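Local coordinates for Mgp-operon protein 3 (Mycoplasma pneumoniae, PDB 6RJ1) that probably serves in host-cell attachment as a membrane-anchored surface adhesin of this human pathogen, and may recognise sugars, at residues Leu61-Phe66 / Gln87-Ala92; Ala135-Lys140 / Ala490-Lys495; Ala360-Gln365 / Glu871-Asp876. One frame throughout, in Å; residues are numbered along the deposited sequence.

Interaction 1. Residues Leu61-Phe66 / Gln87-Ala92; sequences LVRVKF and QESQKA
With chi1 at -78°, S89 holds its hydroxyl beside its own backbone N, which turns OG to the loop carbonyl of L61, while R63, bent at chi2 (-59°), folds its chain along the same side of the helix. S89 OG donates to L61 O at 2.7 Å, and the donor lies in the carbonyl plane. A serine suits this place because its short arm reaches a neighbouring main chain without pushing the helix away. Water 1 donates to the same OG at 2.7 Å and accepts from R63 N, extending the link from L61 to R63. The long arm of R63 spans the flank of the helix: CB and CG rest on E88 CB, and the guanidinium lays one face on A92, with NH2 3.5 Å from A92 CB. At the guanidinium edge, NE faces E88 OE1 at 3.7 Å, a long salt bridge. E88 OE2 in turn has a long one to K91 NZ at 3.8 Å. R63 NH1 bonds to V62 O at 2.8 Å and to A60 O. L61 adds the apolar part, CD2 lying 3.7 Å from A92 CB, where a small methyl lets loop and helix come close. One direct hydrogen bond and a water bridge thus join helix 86-93 to this loop, while the bonds of R63 NH1 hold its own guanidinium in place; the long charge pairs probably contribute modestly.

Interaction 2. Residues Ala135-Lys140 / Ala490-Lys495; sequences ALPYVK and ATWWAK
A490 begins the second segment with its backbone: its N donates to A135 O at 3.2 Å, a weak bond bent to 125° at the hydrogen, and that oxygen also accepts from W479 NE1. The methyl of A490 points at P137 and meets its CB at 3.9 Å, a place where a small side chain allows the two backbones to approach. A490 O faces the same proline, P137 CA lying 3.6 Å from it in a CA-H...O contact. T491 turns its side chain to the other side, where OG1 bonds to A707 O. W492 and P137 bury the largest areas. The indole CG stands beside the backbone N (chi1 -69°), which swings the ring back over the first segment. P137 CB sits over one face, 3.8 Å from the centroid of the five-membered ring, in a CH-pi contact; the proline's CG lies near CZ2 on that same face. The proline's C-H bonds, polarised by the adjoining amide, suit the electron-rich indole. At the ring's edge, NE1 donates to Y138 O at 2.8 Å and 165°, the oxygen close to the indole plane but the donor above the carbonyl plane; this satisfies the buried N-H and helps hold the ring's orientation. V139 CB adds an oblique contact to CZ2 at 4.0 Å, while L157 and L161 of helix 157-163 also touch the indole. The contact is where the parallel neighbours 125-135 and 487-492 leave their eight-stranded mixed sheet, with P137 packed on the W492 face; the later strand belongs to the MgpC adhesin family of the beta-propeller clan.

Interaction 3. Residues Ala360-Gln365 / Glu871-Asp876; sequences AQALHQ and EKPTYD
The amide of Q361 lies against Y875, its plane turned 36° from that of the phenol ring and the two side chains running obliquely to each other. NE2 comes down near the root of the ring, 3.5 Å from CD1 and equally near CB. A bend at chi2 (92°) puts the amide there, and its oxygen has a firmer partner beyond the two segments: OE1 accepts from Q879 NE2. A glutamine serves well here, since its methylenes can pack while its amide bonds further off. T874 crosses that chain at about a right angle, with OG1 3.4 Å from Q361 CG. Water 2 joins the two backbones, donating to Y875 O at 2.7 Å and accepting weakly from A362 N at 3.2 Å. The elements brought together are the short helix 360-365 and the connection between antiparallel strands 862-868 and 888-896 of a five-stranded sheet, far apart in sequence. P873 points at the helix where A362 leaves room: CG lies 4.1 Å from A362 CB, and CB lies 3.6 Å from Q361 O. A compact proline and a small alanine let loop and helix close up at this point. One turn on, Q365, bent at chi2, lies along the loop's main chain, its CG 3.3 Å from E871 O and its OE1 near P873 CA. Behind the loop, K872 turns away from the helix and gives its ammonium to N884 O.

How the interactions relate
Interactions 1 and 2 are neighbours, centres 20 Å apart, and touch directly where V64 CG1 packs on L136 CD1 at 4.0 Å. They share strand 82-84, whose F84 meets V62, V64 and L136, and helix 157-163, whose L161 meets F66, V139 and W492. Interaction 3 stands apart, its centre 23 Å from that of interaction 1 and 30 Å from that of interaction 2, without touching either. Along the chain, interaction 1 closes before the others open, whereas the segments of interactions 2 and 3 alternate. Sequence-distant parts are therefore interwoven: 135-140 meets 490-495, and 360-365 reaches forward to 871-876, tying the chain's early, middle and late regions into one body.

Interaction 1. Residues Leu61-Phe66 / Gln87-Ala92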
loop_
_atom_site.group_PDB
_atom_site.type_symbol
_atom_site.label_atom_id
_atom_site.label_comp_id
_atom_site.label_asym_id
_atom_site.label_seq_id
_atom_site.Cartn_x
_atom_site.Cartn_y
_atom_site.Cartn_z
ATOM N N LEU A 61 9.853 1.216 -21.310
ATOM C CA LEU A 61 11.014 1.931 -21.808
ATOM C C LEU A 61 11.212 3.264 -21.106
ATOM O O LEU A 61 12.179 3.960 -21.413
ATOM C CB LEU A 61 10.948 2.115 -23.333
ATOM C CG LEU A 61 11.205 0.871 -24.180
ATOM C CD1 LEU A 61 10.816 1.123 -25.612
ATOM C CD2 LEU A 61 12.653 0.421 -24.103
ATOM N N VAL A 62 10.313 3.625 -20.164
ATOM C CA VAL A 62 10.417 4.872 -19.406
ATOM C C VAL A 62 11.676 4.834 -18.517
ATOM O O VAL A 62 11.948 3.809 -17.897
ATOM C CB VAL A 62 9.111 5.220 -18.629
ATOM C CG1 VAL A 62 8.891 4.320 -17.411
ATOM C CG2 VAL A 62 9.077 6.691 -18.235
ATOM N N ARG A 63 12.475 5.913 -18.526
ATOM C CA ARG A 63 13.681 6.011 -17.708
ATOM C C ARG A 63 13.699 7.333 -16.950
ATOM O O ARG A 63 13.493 8.385 -17.550
ATOM C CB ARG A 63 14.966 5.790 -18.540
ATOM C CG ARG A 63 15.170 4.342 -19.013
ATOM C CD ARG A 63 15.254 3.325 -17.877
ATOM N NE ARG A 63 15.486 1.963 -18.361
ATOM C CZ ARG A 63 14.537 1.140 -18.807
ATOM N NH1 ARG A 63 13.269 1.535 -18.846
ATOM N NH2 ARG A 63 14.850 -0.082 -19.222
ATOM N N VAL A 64 13.879 7.268 -15.619
ATOM C CA VAL A 64 13.882 8.464 -14.774
ATOM C C VAL A 64 15.247 8.655 -14.103
ATOM O O VAL A 64 15.892 7.679 -13.719
ATOM C CB VAL A 64 12.688 8.494 -13.766
ATOM C CG1 VAL A 64 12.668 9.778 -12.945
ATOM C CG2 VAL A 64 11.350 8.318 -14.482
ATOM N N LYS A 65 15.701 9.922 -14.010
ATOM C CA LYS A 65 16.939 10.279 -13.331
ATOM C C LYS A 65 16.691 11.339 -12.251
ATOM O O LYS A 65 15.814 12.197 -12.394
ATOM C CB LYS A 65 18.065 10.682 -14.314
ATOM C CG LYS A 65 17.926 12.048 -14.993
ATOM C CD LYS A 65 19.177 12.458 -15.763
ATOM C CE LYS A 65 19.039 13.774 -16.512
ATOM N NZ LYS A 65 18.033 13.709 -17.617
ATOM N N PHE A 66 17.447 11.243 -11.164
ATOM C CA PHE A 66 17.423 12.200 -10.066
ATOM C C PHE A 66 18.806 12.853 -10.000
ATOM O O PHE A 66 19.821 12.155 -9.924
ATOM C CB PHE A 66 17.032 11.525 -8.736
ATOM C CG PHE A 66 17.198 12.377 -7.497
ATOM C CD1 PHE A 66 16.394 13.489 -7.284
ATOM C CD2 PHE A 66 18.138 12.048 -6.529
ATOM C CE1 PHE A 66 16.540 14.269 -6.133
ATOM C CE2 PHE A 66 18.283 12.830 -5.377
ATOM C CZ PHE A 66 17.484 13.935 -5.189
ATOM N N GLN A 87 18.167 9.490 -23.047
ATOM C CA GLN A 87 19.360 8.757 -23.472
ATOM C C GLN A 87 19.318 7.283 -23.047
ATOM O O GLN A 87 19.660 6.412 -23.851
ATOM C CB GLN A 87 20.632 9.447 -22.957
ATOM C CG GLN A 87 20.974 10.731 -23.712
ATOM C CD GLN A 87 22.197 11.434 -23.167
ATOM O OE1 GLN A 87 22.348 11.644 -21.953
ATOM N NE2 GLN A 87 23.092 11.838 -24.063
ATOM N N GLU A 88 18.882 7.008 -21.797
ATOM C CA GLU A 88 18.745 5.656 -21.252
ATOM C C GLU A 88 17.570 4.928 -21.912
ATOM O O GLU A 88 17.661 3.725 -22.148
ATOM C CB GLU A 88 18.553 5.693 -19.727
ATOM C CG GLU A 88 19.732 5.166 -18.923
ATOM C CD GLU A 88 19.967 3.669 -18.960
ATOM O OE1 GLU A 88 19.009 2.904 -18.700
ATOM O OE2 GLU A 88 21.119 3.262 -19.230
ATOM N N SER A 89 16.472 5.659 -22.199
ATOM C CA SER A 89 15.267 5.132 -22.845
ATOM C C SER A 89 15.587 4.654 -24.262
ATOM O O SER A 89 15.075 3.623 -24.694
ATOM C CB SER A 89 14.173 6.193 -22.873
ATOM O OG SER A 89 13.534 6.306 -21.613
ATOM N N GLN A 90 16.459 5.395 -24.972
ATOM C CA GLN A 90 16.918 5.049 -26.313
ATOM C C GLN A 90 17.867 3.859 -26.198
ATOM O O GLN A 90 17.823 2.966 -27.043
ATOM C CB GLN A 90 17.619 6.245 -26.975
ATOM C CG GLN A 90 17.757 6.125 -28.504
ATOM C CD GLN A 90 16.491 6.474 -29.259
ATOM O OE1 GLN A 90 15.783 5.601 -29.773
ATOM N NE2 GLN A 90 16.184 7.761 -29.355
ATOM N N LYS A 91 18.694 3.834 -25.130
ATOM C CA LYS A 91 19.654 2.761 -24.852
ATOM C C LYS A 91 18.908 1.441 -24.628
ATOM O O LYS A 91 19.300 0.412 -25.183
ATOM C CB LYS A 91 20.526 3.123 -23.634
ATOM C CG LYS A 91 21.802 2.298 -23.500
ATOM C CD LYS A 91 22.537 2.614 -22.205
ATOM C CE LYS A 91 23.702 1.687 -21.962
ATOM N NZ LYS A 91 24.333 1.939 -20.640
ATOM N N ALA A 92 17.807 1.498 -23.856
ATOM C CA ALA A 92 16.948 0.363 -23.532
ATOM C C ALA A 92 16.184 -0.149 -24.751
ATOM O O ALA A 92 15.902 -1.348 -24.816
ATOM C CB ALA A 92 15.981 0.739 -22.421
HETATM O O HOH W 1 12.677 8.449 -20.204
#

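Interaction 2. Residues Ala135-Lys140 / Ala490-Lys495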
loop_
_atom_site.group_PDB
_atom_site.type_symbol
_atom_site.label_atom_id
_atom_site.label_comp_id
_atom_site.label_asym_id
_atom_site.label_seq_id
_atom_site.Cartn_x
_atom_site.Cartn_y
_atom_site.Cartn_z
ATOM N N ALA A 135 3.457 14.044 -15.986
ATOM C CA ALA A 135 4.765 14.594 -15.680
ATOM C C ALA A 135 5.228 14.269 -14.260
ATOM O O ALA A 135 4.413 14.179 -13.337
ATOM C CB ALA A 135 4.751 16.092 -15.895
ATOM N N LEU A 136 6.552 14.086 -14.103
ATOM C CA LEU A 136 7.238 13.820 -12.846
ATOM C C LEU A 136 6.870 14.909 -11.805
ATOM O O LEU A 136 6.691 16.073 -12.195
ATOM C CB LEU A 136 8.758 13.906 -13.099
ATOM C CG LEU A 136 9.620 12.637 -13.230
ATOM C CD1 LEU A 136 8.999 11.408 -12.631
ATOM C CD2 LEU A 136 10.121 12.452 -14.618
ATOM N N PRO A 137 6.802 14.590 -10.482
ATOM C CA PRO A 137 6.524 15.650 -9.494
ATOM C C PRO A 137 7.661 16.676 -9.460
ATOM O O PRO A 137 8.751 16.386 -9.967
ATOM C CB PRO A 137 6.404 14.885 -8.178
ATOM C CG PRO A 137 7.189 13.652 -8.386
ATOM C CD PRO A 137 7.018 13.286 -9.823
ATOM N N TYR A 138 7.413 17.877 -8.902
ATOM C CA TYR A 138 8.463 18.884 -8.855
ATOM C C TYR A 138 9.269 18.863 -7.550
ATOM O O TYR A 138 8.706 18.804 -6.457
ATOM C CB TYR A 138 7.920 20.288 -9.161
ATOM C CG TYR A 138 8.992 21.358 -9.218
ATOM C CD1 TYR A 138 9.662 21.643 -10.406
ATOM C CD2 TYR A 138 9.339 22.086 -8.086
ATOM C CE1 TYR A 138 10.657 22.621 -10.459
ATOM C CE2 TYR A 138 10.357 23.037 -8.120
ATOM C CZ TYR A 138 11.001 23.315 -9.311
ATOM O OH TYR A 138 11.978 24.278 -9.337
ATOM N N VAL A 139 10.600 18.943 -7.691
ATOM C CA VAL A 139 11.571 19.035 -6.602
ATOM C C VAL A 139 12.761 19.860 -7.105
ATOM O O VAL A 139 13.428 19.471 -8.064
ATOM C CB VAL A 139 11.935 17.689 -5.914
ATOM C CG1 VAL A 139 12.571 16.687 -6.877
ATOM C CG2 VAL A 139 12.810 17.915 -4.690
ATOM N N LYS A 140 12.952 21.048 -6.517
ATOM C CA LYS A 140 13.965 22.009 -6.946
ATOM C C LYS A 140 15.379 21.581 -6.567
ATOM O O LYS A 140 15.640 21.279 -5.401
ATOM C CB LYS A 140 13.607 23.425 -6.433
ATOM C CG LYS A 140 14.665 24.517 -6.613
ATOM C CD LYS A 140 15.080 25.085 -5.244
ATOM C CE LYS A 140 16.088 26.207 -5.308
ATOM N NZ LYS A 140 15.464 27.496 -5.715
ATOM N N ALA A 490 2.881 15.490 -10.850
ATOM C CA ALA A 490 2.309 14.755 -9.734
ATOM C C ALA A 490 2.405 15.576 -8.449
ATOM O O ALA A 490 3.237 16.494 -8.338
ATOM C CB ALA A 490 3.044 13.438 -9.560
ATOM N N THR A 491 1.551 15.240 -7.476
ATOM C CA THR A 491 1.530 15.830 -6.137
ATOM C C THR A 491 2.225 14.829 -5.223
ATOM O O THR A 491 1.922 13.641 -5.284
ATOM C CB THR A 491 0.083 16.072 -5.662
ATOM O OG1 THR A 491 -0.662 16.719 -6.693
ATOM C CG2 THR A 491 0.012 16.875 -4.360
ATOM N N TRP A 492 3.147 15.308 -4.375
ATOM C CA TRP A 492 3.863 14.467 -3.416
ATOM C C TRP A 492 2.934 14.046 -2.288
ATOM O O TRP A 492 2.189 14.885 -1.777
ATOM C CB TRP A 492 5.036 15.245 -2.811
ATOM C CG TRP A 492 6.139 15.538 -3.775
ATOM C CD1 TRP A 492 6.353 16.703 -4.448
ATOM C CD2 TRP A 492 7.202 14.655 -4.145
ATOM N NE1 TRP A 492 7.484 16.599 -5.222
ATOM C CE2 TRP A 492 8.023 15.347 -5.062
ATOM C CE3 TRP A 492 7.546 13.340 -3.789
ATOM C CZ2 TRP A 492 9.169 14.775 -5.621
ATOM C CZ3 TRP A 492 8.672 12.768 -4.357
ATOM C CH2 TRP A 492 9.472 13.483 -5.257
ATOM N N TRP A 493 3.004 12.767 -1.865
ATOM C CA TRP A 493 2.227 12.294 -0.717
ATOM C C TRP A 493 2.729 12.957 0.582
ATOM O O TRP A 493 1.921 13.263 1.465
ATOM C CB TRP A 493 2.266 10.770 -0.593
ATOM C CG TRP A 493 1.243 10.061 -1.429
ATOM C CD1 TRP A 493 1.481 9.141 -2.406
ATOM C CD2 TRP A 493 -0.184 10.205 -1.349
ATOM N NE1 TRP A 493 0.296 8.695 -2.937
ATOM C CE2 TRP A 493 -0.744 9.329 -2.305
ATOM C CE3 TRP A 493 -1.048 10.980 -0.545
ATOM C CZ2 TRP A 493 -2.129 9.229 -2.506
ATOM C CZ3 TRP A 493 -2.418 10.867 -0.731
ATOM C CH2 TRP A 493 -2.948 10.012 -1.710
ATOM N N ALA A 494 4.057 13.222 0.660
ATOM C CA ALA A 494 4.726 13.884 1.785
ATOM C C ALA A 494 4.244 15.323 1.967
ATOM O O ALA A 494 4.444 15.902 3.035
ATOM C CB ALA A 494 6.238 13.852 1.594
ATOM N N LYS A 495 3.637 15.905 0.919
ATOM C CA LYS A 495 3.077 17.261 0.934
ATOM C C LYS A 495 1.531 17.210 1.017
ATOM O O LYS A 495 0.875 18.247 0.910
ATOM C CB LYS A 495 3.553 18.064 -0.282
ATOM C CG LYS A 495 4.966 18.604 -0.141
ATOM C CD LYS A 495 5.523 19.162 -1.446
ATOM C CE LYS A 495 5.130 20.596 -1.707
ATOM N NZ LYS A 495 5.974 21.222 -2.765
#

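Interaction 3. Residues Ala360-Gln365 / Glu871-Asp876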
loop_
_atom_site.group_PDB
_atom_site.type_symbol
_atom_site.label_atom_id
_atom_site.label_comp_id
_atom_site.label_asym_id
_atom_site.label_seq_id
_atom_site.Cartn_x
_atom_site.Cartn_y
_atom_site.Cartn_z
ATOM N N ALA A 360 12.477 -12.461 -10.346
ATOM C CA ALA A 360 12.367 -11.682 -11.581
ATOM C C ALA A 360 10.953 -11.648 -12.177
ATOM O O ALA A 360 10.442 -10.559 -12.459
ATOM C CB ALA A 360 13.361 -12.189 -12.614
ATOM N N GLN A 361 10.320 -12.832 -12.332
ATOM C CA GLN A 361 8.978 -12.979 -12.914
ATOM C C GLN A 361 7.881 -12.458 -12.003
ATOM O O GLN A 361 6.835 -12.027 -12.493
ATOM C CB GLN A 361 8.702 -14.419 -13.362
ATOM C CG GLN A 361 9.731 -14.968 -14.350
ATOM C CD GLN A 361 10.880 -15.704 -13.682
ATOM O OE1 GLN A 361 11.212 -15.495 -12.506
ATOM N NE2 GLN A 361 11.515 -16.590 -14.427
ATOM N N ALA A 362 8.128 -12.480 -10.680
ATOM C CA ALA A 362 7.197 -11.964 -9.681
ATOM C C ALA A 362 7.179 -10.441 -9.766
ATOM O O ALA A 362 6.098 -9.853 -9.779
ATOM C CB ALA A 362 7.598 -12.423 -8.286
ATOM N N LEU A 363 8.375 -9.820 -9.904
ATOM C CA LEU A 363 8.545 -8.370 -10.030
ATOM C C LEU A 363 7.927 -7.834 -11.311
ATOM O O LEU A 363 7.172 -6.870 -11.251
ATOM C CB LEU A 363 10.022 -7.961 -9.935
ATOM C CG LEU A 363 10.726 -8.206 -8.604
ATOM C CD1 LEU A 363 12.229 -8.294 -8.802
ATOM C CD2 LEU A 363 10.355 -7.141 -7.563
ATOM N N HIS A 364 8.216 -8.467 -12.462
ATOM C CA HIS A 364 7.655 -8.087 -13.765
ATOM C C HIS A 364 6.111 -7.995 -13.690
ATOM O O HIS A 364 5.521 -7.059 -14.233
ATOM C CB HIS A 364 8.087 -9.098 -14.849
ATOM C CG HIS A 364 7.303 -8.972 -16.117
ATOM N ND1 HIS A 364 7.558 -7.958 -17.025
ATOM C CD2 HIS A 364 6.244 -9.692 -16.554
ATOM C CE1 HIS A 364 6.662 -8.100 -17.984
ATOM N NE2 HIS A 364 5.850 -9.131 -17.747
ATOM N N GLN A 365 5.486 -8.977 -13.002
ATOM C CA GLN A 365 4.052 -9.115 -12.772
ATOM C C GLN A 365 3.495 -8.021 -11.849
ATOM O O GLN A 365 2.305 -7.718 -11.926
ATOM C CB GLN A 365 3.763 -10.503 -12.192
ATOM C CG GLN A 365 2.434 -11.103 -12.647
ATOM C CD GLN A 365 2.391 -11.490 -14.116
ATOM O OE1 GLN A 365 3.226 -12.251 -14.632
ATOM N NE2 GLN A 365 1.397 -10.985 -14.816
ATOM N N GLU A 871 -2.919 -14.175 -14.008
ATOM C CA GLU A 871 -2.273 -12.997 -13.446
ATOM C C GLU A 871 -1.127 -13.370 -12.483
ATOM O O GLU A 871 -0.440 -12.479 -12.002
ATOM C CB GLU A 871 -3.315 -12.077 -12.778
ATOM C CG GLU A 871 -3.461 -10.713 -13.441
ATOM C CD GLU A 871 -4.118 -10.684 -14.810
ATOM O OE1 GLU A 871 -5.254 -11.195 -14.948
ATOM O OE2 GLU A 871 -3.499 -10.130 -15.747
ATOM N N LYS A 872 -0.910 -14.677 -12.223
ATOM C CA LYS A 872 0.171 -15.201 -11.370
ATOM C C LYS A 872 1.518 -15.115 -12.107
ATOM O O LYS A 872 1.515 -15.202 -13.340
ATOM C CB LYS A 872 -0.088 -16.684 -11.034
ATOM C CG LYS A 872 -1.064 -16.923 -9.906
ATOM C CD LYS A 872 -1.141 -18.396 -9.556
ATOM C CE LYS A 872 -2.186 -18.694 -8.515
ATOM N NZ LYS A 872 -3.371 -19.371 -9.101
ATOM N N PRO A 873 2.685 -15.025 -11.409
ATOM C CA PRO A 873 3.980 -15.022 -12.133
ATOM C C PRO A 873 4.239 -16.358 -12.825
ATOM O O PRO A 873 3.656 -17.359 -12.424
ATOM C CB PRO A 873 5.014 -14.775 -11.027
ATOM C CG PRO A 873 4.228 -14.272 -9.848
ATOM C CD PRO A 873 2.897 -14.928 -9.949
ATOM N N THR A 874 5.078 -16.374 -13.873
ATOM C CA THR A 874 5.367 -17.610 -14.628
ATOM C C THR A 874 6.233 -18.604 -13.843
ATOM O O THR A 874 6.030 -19.812 -13.964
ATOM C CB THR A 874 5.956 -17.312 -16.014
ATOM O OG1 THR A 874 7.161 -16.554 -15.878
ATOM C CG2 THR A 874 4.967 -16.605 -16.934
ATOM N N TYR A 875 7.189 -18.091 -13.046
ATOM C CA TYR A 875 8.095 -18.895 -12.225
ATOM C C TYR A 875 8.168 -18.363 -10.800
ATOM O O TYR A 875 8.043 -17.151 -10.587
ATOM C CB TYR A 875 9.498 -18.958 -12.852
ATOM C CG TYR A 875 9.543 -19.708 -14.162
ATOM C CD1 TYR A 875 9.268 -19.067 -15.366
ATOM C CD2 TYR A 875 9.871 -21.058 -14.204
ATOM C CE1 TYR A 875 9.281 -19.760 -16.576
ATOM C CE2 TYR A 875 9.907 -21.759 -15.410
ATOM C CZ TYR A 875 9.609 -21.107 -16.595
ATOM O OH TYR A 875 9.637 -21.797 -17.788
ATOM N N ASP A 876 8.362 -19.273 -9.820
ATOM C CA ASP A 876 8.469 -18.917 -8.400
ATOM C C ASP A 876 9.893 -18.427 -8.035
ATOM O O ASP A 876 10.755 -18.321 -8.918
ATOM C CB ASP A 876 8.008 -20.091 -7.508
ATOM C CG ASP A 876 8.802 -21.386 -7.607
ATOM O OD1 ASP A 876 9.979 -21.337 -8.029
ATOM O OD2 ASP A 876 8.256 -22.446 -7.235
HETATM O O HOH W 2 9.585 -15.119 -9.605
#